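Local coordinates for thermoresistant glucokinase (Janibacter sp. HTCC2649, PDB 4EUN), which probably phosphorylates gluconate with ATP to give 6-phosphogluconate, acting as a P-loop sugar kinase, at residues I69-R83 against F149-T161. Residues are numbered along the deposited sequence; the frame is centred on the assembly and turned at random.
Sequences IATMQRGIPLTDEDR and FMPASLLQSQLAT
Met150 lies across the last turn of helix 66-73. Its SD meets Met72 CB at 3.6 Å. Bends at chi2 (-71°) and chi3 carry its CE over one face of the Phe149 ring, toward the rim, and against Gln73 CG. Ile69 CG2 touches the same ring at Phe149 CZ, 3.7 Å away. Beside the methionines, Leu154 spreads its two methyls along the helix end. CD1 reaches Met72 O at 3.3 Å, and CD2 lies by the Gly75 carbonyl and Pro77. Gly75 closes the helix in a Schellman motif, and the ring of Pro151 packs on this turn through CG and CD.

Polar contacts lie around these apolar groups. Gln73 NE2 donates to Phe149 O at 3.0 Å, in the carbonyl plane and on a lone pair. The two side chains cross at about a right angle, with the Gln73 amide plane 65° from the Phe149 ring. One water joins Gly75 O to Ser153 OG. Farther along, a second water accepts from Arg83 NH2 and donates to Thr161 OG1, while Thr161 CG2 lies over one guanidinium face, near NH1. Arg83 NH1 is hydrogen-bonded to Tyr115 OH. In the second subunit, Val102 packs on Gln73 and His200 on Pro151.

Gln158, its OE1 bonded to Ala110 N, lies near the probable P-loop without touching it. With one direct hydrogen bond across, Met72, Met150, Pro151 and Leu154 join the helices mainly by apolar packing.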
# COMPACT_ATOMS: atom_id res chain seq x y z
N ILE A 69 7.43 8.88 -11.38
CA ILE A 69 7.50 9.29 -9.98
C ILE A 69 8.48 10.44 -9.80
O ILE A 69 8.16 11.45 -9.16
CB ILE A 69 7.92 8.13 -9.04
CG1 ILE A 69 6.87 7.00 -9.06
CG2 ILE A 69 8.12 8.65 -7.62
CD1 ILE A 69 5.45 7.46 -8.69
N ALA A 70 9.68 10.30 -10.36
CA ALA A 70 10.70 11.35 -10.24
C ALA A 70 10.25 12.68 -10.85
O ALA A 70 10.54 13.74 -10.29
CB ALA A 70 12.00 10.89 -10.86
N THR A 71 9.56 12.61 -11.99
CA THR A 71 9.08 13.81 -12.69
C THR A 71 8.10 14.56 -11.79
O THR A 71 8.21 15.78 -11.63
CB THR A 71 8.40 13.43 -14.02
OG1 THR A 71 9.39 12.85 -14.88
CG2 THR A 71 7.81 14.65 -14.70
N MET A 72 7.16 13.84 -11.19
CA MET A 72 6.21 14.46 -10.28
C MET A 72 6.89 15.00 -9.04
O MET A 72 6.51 16.04 -8.53
CB MET A 72 5.10 13.48 -9.90
CG MET A 72 4.21 13.13 -11.04
SD MET A 72 2.80 12.14 -10.49
CE MET A 72 3.59 10.54 -10.27
N GLN A 73 7.91 14.29 -8.55
CA GLN A 73 8.59 14.77 -7.35
C GLN A 73 9.32 16.10 -7.56
O GLN A 73 9.59 16.82 -6.59
CB GLN A 73 9.55 13.71 -6.80
CG GLN A 73 8.81 12.57 -6.11
CD GLN A 73 9.76 11.57 -5.52
OE1 GLN A 73 10.79 11.24 -6.12
NE2 GLN A 73 9.44 11.08 -4.32
N ARG A 74 9.66 16.41 -8.80
CA ARG A 74 10.27 17.71 -9.11
C ARG A 74 9.22 18.79 -9.30
O ARG A 74 9.55 19.96 -9.49
CB ARG A 74 11.20 17.63 -10.33
CG ARG A 74 12.41 16.73 -10.10
CD ARG A 74 13.50 16.90 -11.14
NE ARG A 74 12.99 16.78 -12.50
CZ ARG A 74 12.76 15.62 -13.12
NH1 ARG A 74 13.00 14.48 -12.50
NH2 ARG A 74 12.30 15.62 -14.36
N GLY A 75 7.94 18.40 -9.25
CA GLY A 75 6.85 19.35 -9.34
C GLY A 75 6.23 19.48 -10.72
O GLY A 75 5.47 20.42 -10.98
N ILE A 76 6.55 18.55 -11.61
CA ILE A 76 6.01 18.61 -12.97
C ILE A 76 4.81 17.68 -13.06
O ILE A 76 4.94 16.49 -12.81
CB ILE A 76 7.03 18.13 -14.01
CG1 ILE A 76 8.29 18.98 -13.99
CG2 ILE A 76 6.41 18.09 -15.38
CD1 ILE A 76 9.49 18.20 -13.59
N PRO A 77 3.63 18.23 -13.39
CA PRO A 77 2.45 17.37 -13.52
C PRO A 77 2.55 16.44 -14.73
O PRO A 77 3.05 16.84 -15.78
CB PRO A 77 1.30 18.37 -13.75
CG PRO A 77 1.82 19.68 -13.24
CD PRO A 77 3.30 19.66 -13.49
N LEU A 78 2.07 15.20 -14.59
CA LEU A 78 2.01 14.29 -15.72
C LEU A 78 0.88 14.71 -16.67
O LEU A 78 -0.03 15.45 -16.28
CB LEU A 78 1.79 12.85 -15.23
CG LEU A 78 2.83 12.32 -14.25
CD1 LEU A 78 2.57 10.85 -13.94
CD2 LEU A 78 4.24 12.50 -14.80
N THR A 79 0.96 14.25 -17.91
CA THR A 79 -0.08 14.49 -18.91
C THR A 79 -0.96 13.25 -19.04
O THR A 79 -0.66 12.21 -18.44
CB THR A 79 0.52 14.76 -20.30
OG1 THR A 79 1.24 13.59 -20.73
CG2 THR A 79 1.46 15.94 -20.25
N ASP A 80 -2.02 13.35 -19.83
CA ASP A 80 -2.83 12.19 -20.17
C ASP A 80 -1.95 11.10 -20.76
O ASP A 80 -2.09 9.93 -20.41
CB ASP A 80 -3.92 12.54 -21.19
CG ASP A 80 -5.07 13.33 -20.60
OD1 ASP A 80 -5.04 13.67 -19.41
OD2 ASP A 80 -6.02 13.62 -21.36
N GLU A 81 -1.07 11.49 -21.68
CA GLU A 81 -0.18 10.54 -22.35
C GLU A 81 0.71 9.78 -21.37
O GLU A 81 0.94 8.58 -21.53
CB GLU A 81 0.68 11.25 -23.40
CG GLU A 81 1.66 10.33 -24.11
CD GLU A 81 2.30 10.97 -25.33
OE1 GLU A 81 2.22 12.21 -25.46
OE2 GLU A 81 2.87 10.23 -26.16
N ASP A 82 1.22 10.49 -20.36
CA ASP A 82 2.06 9.86 -19.34
C ASP A 82 1.28 8.83 -18.56
O ASP A 82 1.84 7.83 -18.10
CB ASP A 82 2.58 10.90 -18.34
CG ASP A 82 3.51 11.91 -18.98
OD1 ASP A 82 4.26 11.55 -19.91
OD2 ASP A 82 3.49 13.08 -18.53
N ARG A 83 -0.02 9.08 -18.41
CA ARG A 83 -0.83 8.28 -17.50
C ARG A 83 -1.51 7.06 -18.12
O ARG A 83 -1.85 6.13 -17.38
CB ARG A 83 -1.89 9.15 -16.80
CG ARG A 83 -1.32 10.16 -15.82
CD ARG A 83 -2.42 11.04 -15.24
NE ARG A 83 -1.90 12.03 -14.29
CZ ARG A 83 -2.12 13.34 -14.37
NH1 ARG A 83 -2.84 13.84 -15.36
NH2 ARG A 83 -1.60 14.16 -13.46
N PHE A 149 6.19 12.83 0.07
CA PHE A 149 6.51 12.02 -1.09
C PHE A 149 6.38 12.88 -2.35
O PHE A 149 7.18 12.77 -3.28
CB PHE A 149 5.58 10.81 -1.10
CG PHE A 149 5.70 9.97 -2.33
CD1 PHE A 149 6.94 9.50 -2.75
CD2 PHE A 149 4.57 9.64 -3.06
CE1 PHE A 149 7.05 8.74 -3.90
CE2 PHE A 149 4.66 8.86 -4.20
CZ PHE A 149 5.90 8.41 -4.62
N MET A 150 5.38 13.76 -2.36
CA MET A 150 5.14 14.66 -3.49
C MET A 150 5.15 16.11 -3.02
O MET A 150 4.76 16.40 -1.89
CB MET A 150 3.79 14.34 -4.14
CG MET A 150 3.78 13.02 -4.88
SD MET A 150 4.77 13.14 -6.38
CE MET A 150 5.39 11.47 -6.55
N PRO A 151 5.59 17.02 -3.90
CA PRO A 151 5.69 18.42 -3.47
C PRO A 151 4.33 19.07 -3.32
O PRO A 151 3.41 18.74 -4.06
CB PRO A 151 6.46 19.09 -4.62
CG PRO A 151 6.31 18.15 -5.79
CD PRO A 151 6.20 16.78 -5.21
N ALA A 152 4.20 19.97 -2.35
CA ALA A 152 2.97 20.69 -2.12
C ALA A 152 2.50 21.45 -3.35
O ALA A 152 1.30 21.69 -3.51
CB ALA A 152 3.13 21.64 -0.94
N SER A 153 3.45 21.85 -4.20
CA SER A 153 3.13 22.65 -5.38
C SER A 153 2.26 21.89 -6.38
O SER A 153 1.63 22.50 -7.24
CB SER A 153 4.41 23.14 -6.07
OG SER A 153 5.12 22.06 -6.64
N LEU A 154 2.22 20.56 -6.27
CA LEU A 154 1.42 19.77 -7.20
C LEU A 154 -0.07 19.85 -6.88
O LEU A 154 -0.89 19.47 -7.71
CB LEU A 154 1.84 18.30 -7.18
CG LEU A 154 3.06 17.87 -7.99
CD1 LEU A 154 3.29 16.38 -7.80
CD2 LEU A 154 2.85 18.18 -9.46
N LEU A 155 -0.41 20.34 -5.69
CA LEU A 155 -1.81 20.30 -5.25
C LEU A 155 -2.75 21.03 -6.20
O LEU A 155 -3.81 20.51 -6.52
CB LEU A 155 -1.98 20.86 -3.83
CG LEU A 155 -3.43 20.90 -3.32
CD1 LEU A 155 -4.02 19.49 -3.19
CD2 LEU A 155 -3.53 21.62 -2.00
N GLN A 156 -2.37 22.22 -6.66
CA GLN A 156 -3.22 22.99 -7.56
C GLN A 156 -3.59 22.19 -8.81
O GLN A 156 -4.77 22.10 -9.18
CB GLN A 156 -2.55 24.30 -7.96
CG GLN A 156 -3.32 25.10 -9.00
CD GLN A 156 -2.60 26.37 -9.42
OE1 GLN A 156 -1.46 26.32 -9.89
NE2 GLN A 156 -3.26 27.51 -9.26
N SER A 157 -2.57 21.61 -9.45
CA SER A 157 -2.78 20.83 -10.67
C SER A 157 -3.60 19.56 -10.41
O SER A 157 -4.39 19.14 -11.25
CB SER A 157 -1.46 20.47 -11.34
OG SER A 157 -0.69 19.58 -10.56
N GLN A 158 -3.39 18.95 -9.25
CA GLN A 158 -4.15 17.76 -8.89
C GLN A 158 -5.63 18.08 -8.70
O GLN A 158 -6.50 17.33 -9.14
CB GLN A 158 -3.55 17.11 -7.63
CG GLN A 158 -2.30 16.30 -7.91
CD GLN A 158 -2.64 14.87 -8.29
OE1 GLN A 158 -3.20 14.14 -7.48
NE2 GLN A 158 -2.34 14.49 -9.53
N LEU A 159 -5.92 19.21 -8.05
CA LEU A 159 -7.30 19.59 -7.82
C LEU A 159 -7.99 19.93 -9.13
O LEU A 159 -9.20 19.77 -9.27
CB LEU A 159 -7.39 20.75 -6.83
CG LEU A 159 -6.91 20.42 -5.42
CD1 LEU A 159 -6.86 21.69 -4.59
CD2 LEU A 159 -7.82 19.40 -4.76
N ALA A 160 -7.21 20.36 -10.12
CA ALA A 160 -7.74 20.60 -11.46
C ALA A 160 -8.02 19.29 -12.22
O ALA A 160 -8.91 19.24 -13.06
CB ALA A 160 -6.80 21.49 -12.25
N THR A 161 -7.26 18.24 -11.90
CA THR A 161 -7.36 16.95 -12.59
C THR A 161 -8.50 16.09 -12.04
O THR A 161 -9.08 15.27 -12.75
CB THR A 161 -6.01 16.18 -12.47
OG1 THR A 161 -4.98 16.93 -13.12
CG2 THR A 161 -6.10 14.78 -13.09
O HOH W 1 3.89 21.91 -9.62
O HOH W 2 -2.14 17.01 -13.83